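Local coordinates for protein FAD-binding oxidoreductase (Gulosibacter chungangensis, PDB 7PBG) that oxidises 4-ethylphenol and related 4-alkylphenols, dehydrogenating the alkyl chain toward 4-vinylphenol with the help of a covalently bound FAD, at residues 180-185 with 226-231; 459-464 with 480-485; 264-269 with 433-438. One frame throughout, in Å; residues are numbered along the deposited sequence.

Interaction 1. Residues 180-185 with 226-231; sequences CGMEVV and GICTRM. With FAD (flavin-adenine dinucleotide), chain C.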
loop_
_atom_site.group_PDB
_atom_site.type_symbol
_atom_site.label_atom_id
_atom_site.label_comp_id
_atom_site.label_asym_id
_atom_site.label_seq_id
_atom_site.Cartn_x
_atom_site.Cartn_y
_atom_site.Cartn_z
ATOM N N CYS A 180 -7.420 2.164 -5.795
ATOM C CA CYS A 180 -7.861 3.104 -4.750
ATOM C C CYS A 180 -9.375 3.251 -4.752
ATOM O O CYS A 180 -9.935 3.771 -5.731
ATOM C CB CYS A 180 -7.189 4.456 -4.963
ATOM S SG CYS A 180 -7.440 5.540 -3.535
ATOM N N GLY A 181 -10.034 2.686 -3.773
ATOM C CA GLY A 181 -11.482 2.836 -3.609
ATOM C C GLY A 181 -12.188 1.636 -4.193
ATOM O O GLY A 181 -12.216 1.492 -5.448
ATOM N N MET A 182 -12.818 0.834 -3.349
ATOM C CA MET A 182 -13.496 -0.396 -3.774
ATOM C C MET A 182 -14.901 -0.366 -3.189
ATOM O O MET A 182 -15.066 0.090 -2.027
ATOM C CB MET A 182 -12.775 -1.628 -3.216
ATOM C CG MET A 182 -11.446 -1.842 -3.849
ATOM S SD MET A 182 -10.493 -3.073 -2.951
ATOM C CE MET A 182 -11.328 -4.574 -3.466
ATOM N N GLU A 183 -15.867 -0.825 -3.970
ATOM C CA GLU A 183 -17.176 -1.224 -3.429
ATOM C C GLU A 183 -17.142 -2.740 -3.294
ATOM O O GLU A 183 -16.754 -3.431 -4.273
ATOM C CB GLU A 183 -18.308 -0.749 -4.345
ATOM C CG GLU A 183 -19.692 -1.074 -3.794
ATOM C CD GLU A 183 -20.809 -0.513 -4.666
ATOM O OE1 GLU A 183 -21.117 -1.136 -5.674
ATOM O OE2 GLU A 183 -21.321 0.578 -4.369
ATOM N N VAL A 184 -17.563 -3.233 -2.136
ATOM C CA VAL A 184 -17.446 -4.655 -1.789
ATOM C C VAL A 184 -18.771 -5.090 -1.191
ATOM O O VAL A 184 -19.212 -4.498 -0.233
ATOM C CB VAL A 184 -16.232 -4.933 -0.856
ATOM C CG1 VAL A 184 -16.085 -6.396 -0.558
ATOM C CG2 VAL A 184 -14.934 -4.419 -1.451
ATOM N N VAL A 185 -19.314 -6.183 -1.695
ATOM C CA VAL A 185 -20.442 -6.874 -1.008
ATOM C C VAL A 185 -19.787 -7.864 -0.067
ATOM O O VAL A 185 -19.079 -8.769 -0.506
ATOM C CB VAL A 185 -21.396 -7.530 -2.010
ATOM C CG1 VAL A 185 -22.455 -8.321 -1.261
ATOM C CG2 VAL A 185 -21.984 -6.501 -2.937
ATOM N N GLY A 226 -14.982 -10.900 0.595
ATOM C CA GLY A 226 -16.002 -10.045 -0.008
ATOM C C GLY A 226 -16.012 -10.194 -1.495
ATOM O O GLY A 226 -15.105 -10.821 -2.045
ATOM N N ILE A 227 -16.968 -9.528 -2.126
ATOM C CA ILE A 227 -17.131 -9.497 -3.605
ATOM C C ILE A 227 -17.058 -8.045 -4.090
ATOM O O ILE A 227 -17.906 -7.232 -3.758
ATOM C CB ILE A 227 -18.402 -10.236 -4.017
ATOM C CG1 ILE A 227 -18.433 -11.648 -3.441
ATOM C CG2 ILE A 227 -18.565 -10.182 -5.531
ATOM C CD1 ILE A 227 -19.753 -12.366 -3.684
ATOM N N CYS A 228 -16.029 -7.709 -4.864
ATOM C CA CYS A 228 -15.817 -6.347 -5.348
ATOM C C CYS A 228 -16.719 -6.070 -6.585
ATOM O O CYS A 228 -16.806 -6.921 -7.487
ATOM C CB CYS A 228 -14.387 -6.163 -5.752
ATOM S SG CYS A 228 -14.038 -4.446 -6.195
ATOM N N THR A 229 -17.449 -4.962 -6.543
ATOM C CA THR A 229 -18.378 -4.568 -7.635
ATOM C C THR A 229 -17.880 -3.301 -8.325
ATOM O O THR A 229 -18.446 -2.913 -9.364
ATOM C CB THR A 229 -19.779 -4.432 -7.048
ATOM O OG1 THR A 229 -19.726 -3.443 -6.014
ATOM C CG2 THR A 229 -20.263 -5.754 -6.494
ATOM N N ARG A 230 -16.874 -2.652 -7.790
ATOM C CA ARG A 230 -16.369 -1.368 -8.369
ATOM C C ARG A 230 -14.989 -1.129 -7.810
ATOM O O ARG A 230 -14.767 -1.395 -6.580
ATOM C CB ARG A 230 -17.336 -0.220 -8.041
ATOM C CG ARG A 230 -16.992 1.051 -8.814
ATOM C CD ARG A 230 -17.616 2.311 -8.262
ATOM N NE ARG A 230 -19.058 2.223 -8.341
ATOM C CZ ARG A 230 -19.886 3.228 -8.488
ATOM N NH1 ARG A 230 -19.432 4.470 -8.576
ATOM N NH2 ARG A 230 -21.175 2.962 -8.585
ATOM N N MET A 231 -14.062 -0.606 -8.622
ATOM C CA MET A 231 -12.689 -0.365 -8.167
ATOM C C MET A 231 -12.112 0.839 -8.903
ATOM O O MET A 231 -12.313 0.934 -10.142
ATOM C CB MET A 231 -11.785 -1.564 -8.423
ATOM C CG MET A 231 -10.383 -1.394 -7.854
ATOM S SD MET A 231 -9.329 -2.772 -8.301
ATOM C CE MET A 231 -9.743 -3.832 -6.920
HETATM P PA FAD C . -10.130 -13.141 -12.276
HETATM O O1A FAD C . -9.988 -14.575 -12.671
HETATM O O2A FAD C . -11.433 -12.438 -12.569
HETATM O O5B FAD C . -9.868 -13.038 -10.733
HETATM C C5B FAD C . -8.789 -13.718 -10.107
HETATM C C4B FAD C . -9.189 -13.992 -8.678
HETATM O O4B FAD C . -9.368 -12.745 -7.946
HETATM C C3B FAD C . -10.522 -14.731 -8.480
HETATM O O3B FAD C . -10.363 -16.139 -8.632
HETATM C C2B FAD C . -10.961 -14.252 -7.087
HETATM O O2B FAD C . -10.280 -15.002 -6.099
HETATM C C1B FAD C . -10.515 -12.793 -7.115
HETATM N N9A FAD C . -11.493 -11.875 -7.637
HETATM C C8A FAD C . -11.525 -11.375 -8.900
HETATM N N7A FAD C . -12.514 -10.548 -9.076
HETATM C C5A FAD C . -13.204 -10.551 -7.887
HETATM C C6A FAD C . -14.318 -9.830 -7.448
HETATM N N6A FAD C . -15.016 -9.005 -8.240
HETATM N N1A FAD C . -14.739 -10.060 -6.183
HETATM C C2A FAD C . -14.020 -10.903 -5.398
HETATM N N3A FAD C . -12.935 -11.606 -5.698
HETATM C C4A FAD C . -12.577 -11.380 -6.978
HETATM N N1 FAD C . -0.584 -12.324 -14.276
HETATM C C2 FAD C . -0.070 -11.154 -13.943
HETATM O O2 FAD C . -0.464 -10.542 -12.917
HETATM N N3 FAD C . 0.829 -10.531 -14.729
HETATM C C4 FAD C . 1.334 -11.099 -15.864
HETATM O O4 FAD C . 2.108 -10.446 -16.590
HETATM C C4X FAD C . 0.860 -12.345 -16.228
HETATM N N5 FAD C . 1.356 -12.895 -17.304
HETATM C C5X FAD C . 0.857 -14.127 -17.649
HETATM C C6 FAD C . 1.354 -14.727 -18.814
HETATM C C7 FAD C . 0.872 -15.939 -19.271
HETATM C C7M FAD C . 1.431 -16.536 -20.546
HETATM C C8 FAD C . -0.156 -16.572 -18.540
HETATM C C8M FAD C . -0.710 -17.888 -18.995
HETATM C C9 FAD C . -0.629 -16.009 -17.373
HETATM C C9A FAD C . -0.155 -14.770 -16.901
HETATM N N10 FAD C . -0.653 -14.145 -15.761
HETATM C C10 FAD C . -0.167 -12.899 -15.393
HETATM C "C1'" FAD C . -1.774 -14.720 -14.973
HETATM C "C2'" FAD C . -3.159 -14.262 -15.457
HETATM O "O2'" FAD C . -3.242 -14.287 -16.923
HETATM C "C3'" FAD C . -3.558 -12.829 -15.049
HETATM O "O3'" FAD C . -3.206 -12.591 -13.708
HETATM C "C4'" FAD C . -5.039 -12.475 -15.235
HETATM O "O4'" FAD C . -5.192 -11.053 -15.363
HETATM C "C5'" FAD C . -5.868 -12.983 -14.086
HETATM O "O5'" FAD C . -7.201 -13.318 -14.497
HETATM P P FAD C . -8.389 -12.254 -14.418
HETATM O O1P FAD C . -9.480 -12.706 -15.342
HETATM O O2P FAD C . -7.772 -10.912 -14.653
HETATM O O3P FAD C . -8.890 -12.336 -12.902
HETATM O O HOH W 1 -20.953 0.165 -8.149
#

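Interaction 2. Residues 459-464 with 480-485; sequences DMTREL and NVLADQ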
loop_
_atom_site.group_PDB
_atom_site.type_symbol
_atom_site.label_atom_id
_atom_site.label_comp_id
_atom_site.label_asym_id
_atom_site.label_seq_id
_atom_site.Cartn_x
_atom_site.Cartn_y
_atom_site.Cartn_z
ATOM N N ASP A 459 3.402 -32.875 -9.460
ATOM C CA ASP A 459 4.507 -33.436 -8.639
ATOM C C ASP A 459 5.733 -32.531 -8.692
ATOM O O ASP A 459 6.348 -32.293 -7.631
ATOM C CB ASP A 459 4.905 -34.824 -9.110
ATOM C CG ASP A 459 3.859 -35.872 -8.800
ATOM O OD1 ASP A 459 2.889 -35.539 -8.075
ATOM O OD2 ASP A 459 4.013 -37.008 -9.334
ATOM N N MET A 460 6.108 -32.083 -9.896
ATOM C CA MET A 460 7.262 -31.181 -10.092
ATOM C C MET A 460 7.068 -29.939 -9.221
ATOM O O MET A 460 7.975 -29.549 -8.490
ATOM C CB MET A 460 7.385 -30.727 -11.544
ATOM C CG MET A 460 8.549 -29.769 -11.778
ATOM S SD MET A 460 8.404 -28.991 -13.381
ATOM C CE MET A 460 7.027 -27.868 -13.183
ATOM N N THR A 461 5.903 -29.315 -9.315
ATOM C CA THR A 461 5.637 -28.030 -8.632
ATOM C C THR A 461 5.648 -28.224 -7.112
ATOM O O THR A 461 6.185 -27.363 -6.412
ATOM C CB THR A 461 4.345 -27.401 -9.119
ATOM O OG1 THR A 461 4.466 -27.337 -10.537
ATOM C CG2 THR A 461 4.117 -26.019 -8.532
ATOM N N ARG A 462 5.049 -29.293 -6.592
ATOM C CA ARG A 462 5.094 -29.488 -5.127
ATOM C C ARG A 462 6.531 -29.659 -4.659
ATOM O O ARG A 462 6.833 -29.192 -3.513
ATOM C CB ARG A 462 4.247 -30.685 -4.682
ATOM C CG ARG A 462 2.770 -30.548 -4.980
ATOM C CD ARG A 462 1.962 -31.302 -3.966
ATOM N NE ARG A 462 0.535 -31.306 -4.218
ATOM C CZ ARG A 462 -0.331 -30.391 -3.789
ATOM N NH1 ARG A 462 0.083 -29.296 -3.162
ATOM N NH2 ARG A 462 -1.615 -30.528 -4.069
ATOM N N GLU A 463 7.411 -30.294 -5.444
ATOM C CA GLU A 463 8.842 -30.409 -5.077
ATOM C C GLU A 463 9.512 -29.023 -5.181
ATOM O O GLU A 463 10.315 -28.671 -4.310
ATOM C CB GLU A 463 9.583 -31.390 -5.979
ATOM C CG GLU A 463 11.037 -31.546 -5.602
ATOM C CD GLU A 463 11.376 -31.850 -4.133
ATOM O OE1 GLU A 463 10.569 -32.488 -3.405
ATOM O OE2 GLU A 463 12.468 -31.454 -3.707
ATOM N N LEU A 464 9.176 -28.222 -6.191
ATOM C CA LEU A 464 9.715 -26.843 -6.277
ATOM C C LEU A 464 9.332 -26.040 -5.029
ATOM O O LEU A 464 10.239 -25.350 -4.457
ATOM C CB LEU A 464 9.224 -26.151 -7.558
ATOM C CG LEU A 464 9.838 -26.665 -8.856
ATOM C CD1 LEU A 464 9.092 -26.085 -10.044
ATOM C CD2 LEU A 464 11.322 -26.388 -8.917
ATOM N N ASN A 480 -5.233 -22.935 -6.920
ATOM C CA ASN A 480 -6.171 -23.623 -5.988
ATOM C C ASN A 480 -5.535 -24.895 -5.409
ATOM O O ASN A 480 -5.578 -25.081 -4.170
ATOM C CB ASN A 480 -7.461 -24.064 -6.669
ATOM C CG ASN A 480 -8.276 -22.927 -7.233
ATOM O OD1 ASN A 480 -7.946 -21.747 -7.020
ATOM N ND2 ASN A 480 -9.365 -23.266 -7.909
ATOM N N VAL A 481 -4.987 -25.778 -6.248
ATOM C CA VAL A 481 -4.570 -27.130 -5.764
ATOM C C VAL A 481 -3.350 -27.008 -4.860
ATOM O O VAL A 481 -3.072 -27.929 -4.103
ATOM C CB VAL A 481 -4.341 -28.075 -6.953
ATOM C CG1 VAL A 481 -3.071 -27.721 -7.722
ATOM C CG2 VAL A 481 -4.347 -29.521 -6.507
ATOM N N LEU A 482 -2.588 -25.919 -4.976
ATOM C CA LEU A 482 -1.337 -25.685 -4.197
ATOM C C LEU A 482 -1.578 -24.897 -2.909
ATOM O O LEU A 482 -0.608 -24.755 -2.100
ATOM C CB LEU A 482 -0.342 -24.885 -5.042
ATOM C CG LEU A 482 0.131 -25.528 -6.334
ATOM C CD1 LEU A 482 1.052 -24.561 -7.109
ATOM C CD2 LEU A 482 0.786 -26.897 -6.103
ATOM N N ALA A 483 -2.778 -24.345 -2.715
ATOM C CA ALA A 483 -3.063 -23.331 -1.660
ATOM C C ALA A 483 -2.650 -23.872 -0.286
ATOM O O ALA A 483 -1.976 -23.203 0.453
ATOM C CB ALA A 483 -4.523 -22.975 -1.682
ATOM N N ASP A 484 -3.038 -25.090 0.040
ATOM C CA ASP A 484 -2.794 -25.552 1.421
ATOM C C ASP A 484 -1.299 -25.742 1.617
ATOM O O ASP A 484 -0.748 -25.418 2.728
ATOM C CB ASP A 484 -3.554 -26.841 1.731
ATOM C CG ASP A 484 -4.985 -26.603 2.184
ATOM O OD1 ASP A 484 -5.339 -25.449 2.578
ATOM O OD2 ASP A 484 -5.748 -27.575 2.143
ATOM N N GLN A 485 -0.631 -26.339 0.621
ATOM C CA GLN A 485 0.819 -26.588 0.737
ATOM C C GLN A 485 1.532 -25.235 0.904
ATOM O O GLN A 485 2.418 -25.070 1.778
ATOM C CB GLN A 485 1.397 -27.331 -0.464
ATOM C CG GLN A 485 2.886 -27.580 -0.315
ATOM C CD GLN A 485 3.521 -28.260 -1.510
ATOM O OE1 GLN A 485 2.872 -28.492 -2.547
ATOM N NE2 GLN A 485 4.824 -28.472 -1.421
HETATM O O HOH W 2 -1.922 -27.955 -1.523
#

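Interaction 3. Residues 264-269 with 433-438; sequences PLRIGM and IGLREM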
loop_
_atom_site.group_PDB
_atom_site.type_symbol
_atom_site.label_atom_id
_atom_site.label_comp_id
_atom_site.label_asym_id
_atom_site.label_seq_id
_atom_site.Cartn_x
_atom_site.Cartn_y
_atom_site.Cartn_z
ATOM N N PRO A 264 21.251 -2.099 -8.706
ATOM C CA PRO A 264 21.602 -0.714 -8.390
ATOM C C PRO A 264 21.022 0.296 -9.393
ATOM O O PRO A 264 20.902 1.458 -9.003
ATOM C CB PRO A 264 23.138 -0.699 -8.388
ATOM C CG PRO A 264 23.499 -1.881 -9.255
ATOM C CD PRO A 264 22.458 -2.915 -8.896
ATOM N N LEU A 265 20.682 -0.157 -10.612
ATOM C CA LEU A 265 20.046 0.698 -11.629
ATOM C C LEU A 265 18.552 0.877 -11.385
ATOM O O LEU A 265 17.974 1.796 -11.957
ATOM C CB LEU A 265 20.245 0.105 -13.016
ATOM C CG LEU A 265 21.697 0.016 -13.470
ATOM C CD1 LEU A 265 21.745 -0.784 -14.742
ATOM C CD2 LEU A 265 22.335 1.408 -13.595
ATOM N N ARG A 266 17.933 -0.043 -10.646
ATOM C CA ARG A 266 16.486 -0.052 -10.386
ATOM C C ARG A 266 16.139 0.503 -8.998
ATOM O O ARG A 266 15.065 1.076 -8.842
ATOM C CB ARG A 266 16.003 -1.497 -10.488
ATOM C CG ARG A 266 14.541 -1.664 -10.104
ATOM C CD ARG A 266 13.654 -0.881 -11.087
ATOM N NE ARG A 266 12.296 -0.990 -10.582
ATOM C CZ ARG A 266 11.365 -0.055 -10.668
ATOM N NH1 ARG A 266 11.654 1.129 -11.190
ATOM N NH2 ARG A 266 10.191 -0.252 -10.090
ATOM N N ILE A 267 16.989 0.268 -7.991
ATOM C CA ILE A 267 16.489 0.432 -6.603
ATOM C C ILE A 267 16.113 1.913 -6.361
ATOM O O ILE A 267 15.289 2.156 -5.503
ATOM C CB ILE A 267 17.543 -0.093 -5.611
ATOM C CG1 ILE A 267 16.937 -0.194 -4.215
ATOM C CG2 ILE A 267 18.804 0.746 -5.649
ATOM C CD1 ILE A 267 17.635 -1.155 -3.298
ATOM N N GLY A 268 16.786 2.862 -7.025
ATOM C CA GLY A 268 16.532 4.309 -6.911
ATOM C C GLY A 268 15.502 4.777 -7.942
ATOM O O GLY A 268 15.245 5.956 -8.018
ATOM N N MET A 269 14.880 3.868 -8.697
ATOM C CA MET A 269 13.800 4.124 -9.705
ATOM C C MET A 269 14.331 4.866 -10.920
ATOM O O MET A 269 13.509 5.369 -11.740
ATOM C CB MET A 269 12.625 4.920 -9.113
ATOM C CG MET A 269 11.863 4.150 -8.060
ATOM S SD MET A 269 10.721 5.308 -7.247
ATOM C CE MET A 269 10.074 4.327 -5.896
ATOM N N ILE A 433 13.779 -8.044 -10.678
ATOM C CA ILE A 433 13.885 -7.198 -9.454
ATOM C C ILE A 433 12.787 -6.108 -9.544
ATOM O O ILE A 433 12.856 -5.279 -10.425
ATOM C CB ILE A 433 15.313 -6.661 -9.314
ATOM C CG1 ILE A 433 16.282 -7.821 -9.063
ATOM C CG2 ILE A 433 15.381 -5.646 -8.178
ATOM C CD1 ILE A 433 17.705 -7.456 -9.309
ATOM N N GLY A 434 11.779 -6.163 -8.669
ATOM C CA GLY A 434 10.683 -5.186 -8.640
ATOM C C GLY A 434 11.203 -3.847 -8.240
ATOM O O GLY A 434 11.156 -2.932 -9.030
ATOM N N LEU A 435 11.693 -3.741 -7.007
ATOM C CA LEU A 435 12.415 -2.546 -6.527
ATOM C C LEU A 435 13.499 -3.025 -5.547
ATOM O O LEU A 435 14.691 -2.803 -5.834
ATOM C CB LEU A 435 11.431 -1.571 -5.884
ATOM C CG LEU A 435 12.022 -0.188 -5.647
ATOM C CD1 LEU A 435 12.412 0.453 -6.959
ATOM C CD2 LEU A 435 11.085 0.727 -4.860
ATOM N N ARG A 436 13.118 -3.801 -4.527
ATOM C CA ARG A 436 14.093 -4.389 -3.571
ATOM C C ARG A 436 13.944 -5.898 -3.486
ATOM O O ARG A 436 14.770 -6.505 -2.804
ATOM C CB ARG A 436 13.880 -3.846 -2.155
ATOM C CG ARG A 436 14.087 -2.346 -2.037
ATOM C CD ARG A 436 13.567 -1.790 -0.714
ATOM N NE ARG A 436 14.093 -0.463 -0.493
ATOM C CZ ARG A 436 13.653 0.656 -1.033
ATOM N NH1 ARG A 436 12.626 0.666 -1.856
ATOM N NH2 ARG A 436 14.262 1.796 -0.760
ATOM N N GLU A 437 13.016 -6.471 -4.226
ATOM C CA GLU A 437 12.735 -7.919 -4.099
ATOM C C GLU A 437 13.002 -8.567 -5.433
ATOM O O GLU A 437 12.867 -7.874 -6.471
ATOM C CB GLU A 437 11.322 -8.150 -3.564
ATOM C CG GLU A 437 10.206 -8.173 -4.589
ATOM C CD GLU A 437 9.816 -6.909 -5.310
ATOM O OE1 GLU A 437 10.567 -5.905 -5.232
ATOM O OE2 GLU A 437 8.817 -6.968 -6.054
ATOM N N MET A 438 13.313 -9.867 -5.393
ATOM C CA MET A 438 13.534 -10.635 -6.637
ATOM C C MET A 438 12.429 -11.682 -6.747
ATOM O O MET A 438 12.183 -12.447 -5.823
ATOM C CB MET A 438 14.923 -11.291 -6.671
ATOM C CG MET A 438 15.272 -11.948 -8.040
ATOM S SD MET A 438 16.994 -12.472 -8.005
ATOM C CE MET A 438 16.863 -13.899 -6.920
#

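Interaction 1. Residues 180-185 with 226-231
E183 OE1 is gripped by three groups. T229 OG1 donates to its anti lone pair over 2.7 Å, a water that also accepts from R230 NE donates to it, and the hydroxyl of T64 is a further hydrogen-bond partner. T229 can reach in because its OG1 sits between its own N and carbonyl carbon (chi1 59°), turned to the extended E183 chain. The backbones pair antiparallel: E183 N donates to R230 O at 2.9 Å, and T229 N to E183 O at 2.8 Å. The register then slips by one residue, a beta bulge at T229, before V185 and I227 exchange two further bonds. Where M182, C228 and M231 project, M182 CE meets C228 SG at 3.8 Å and M231 CE at 3.9 Å. C228 also reads the Watson-Crick edge of the FAD adenine, its N donating to N1A (3.0 Å) and its O accepting from N6A (2.8 Å). Helix 158-163 covers M182, C228 and M231, helix 64-77 packs on V185 and I227, and strands 191-193 and 123-126 extend this antiparallel sheet of the FAD-binding domain beyond 180-185 and 226-231 respectively.

Interaction 2. Residues 459-464 with 480-485
R462 and Q485 hold each other at both ends of the arginine. The glutamine is fully extended, with CG opposite its backbone N, and its amide reaches the 459-464 helix with both polar atoms in use. NE2 donates to R462 O at 3.0 Å, in the carbonyl plane and on a lone pair, while OE1 accepts from R462 NH1 at 3.0 Å in a nearly straight bond (N-H...O 168°). R462 starts with CG beside its own N and runs out straight from CG to NE, so that Q485 OE1 lies alongside the stem, 3.2 Å from R462 CG. At the last torsion (chi4 -89°) the guanidinium turns across the chain. Its plane then contains Q485 OE1 yet stands 38° from that of the amide. NH2 goes on to V481 O, 3.0 Å away, meeting this carbonyl from above its plane. A water accepts from R462 NH1 and from Q485 N and donates to V481 O, filling in the polar corner. L482 CD2 lies over one face of the guanidinium, 3.9 Å from NH1, and the other branch, CD1, rests on T461 CG2 at 3.7 Å; the T461 hydroxyl instead bonds to T457 O within its own helix. F396 of strand 393-402 packs against T461, V481 and L482. An alanine in place of R462 would probably leave Q485 OE1 without its donor, take one of two donors from V481 O and uncover L482 CD2; the hydrogen bond from Q485 NE2 to the main-chain oxygen would remain, but the amide would be less firmly fixed. The protein acceptors here are a neutral amide and a main-chain carbonyl, so the arginine joins helix 451-470 to the start of helix 483-489 by directed hydrogen bonds rather than by pairing of charges.

Interaction 3. Residues 264-269 with 433-438
R266, on helix 255-266, has CG opposite its N (chi1 174°) and bends at chi2 (63°), which swings the guanidinium edge onto the carbonyl of G434. That carbonyl belongs to the connection of a beta hairpin, the loop 433-438 between strands 426-433 and 438-447, and it faces a type I turn formed by R266 to M269. The grip is side-on: NE donates to G434 O at 2.7 Å and NH2 to the same atom at 3.0 Å. Both approach in the guanidinium plane but from opposite faces of the carbonyl plane. NH1 is used elsewhere, on L272 O. L435 crosses the arginine at about a right angle and lays CD1 over one guanidinium face, 3.7 Å above the plane; the same methyl touches R266 O, and CD2 meets the thioether methyl CE of M269 at 3.9 Å. Within the loop, E437 OE1 accepts from L435 N at 3.0 Å, and a side chain at G434 would run into E437 OE2. R436 packs its CG against I267 CD1, but its guanidinium belongs to the dimer interface, with NE bonded to A122 O and NH2 to Y172 OH of the second subunit. Against the I267 side chain, the carbonyl oxygen L435 O is buried without a polar partner in the model, 3.8 Å from I267 CG1.

Along the chain the three contacts follow one another in their opening, and interaction 2 lies beyond the close of both others. Interaction 1 comes first, closing a mostly irregular 40-residue excursion between two strands of the FAD-binding sheet. Interaction 3 opens soon after, from helix 255-266, and closes the longest loop, 163 residues, when the chain returns as a hairpin of the eight-stranded sheet. Interaction 2 closes last, over just 15 residues that include the edge strand 474-475, and joins two helices of the C-terminal part; none nests or crosses. The sites stay separate, with centres about 30 Å apart: interaction 1 lies at the adenine, interaction 3 beside the second subunit, and interaction 2 against strand 393-402.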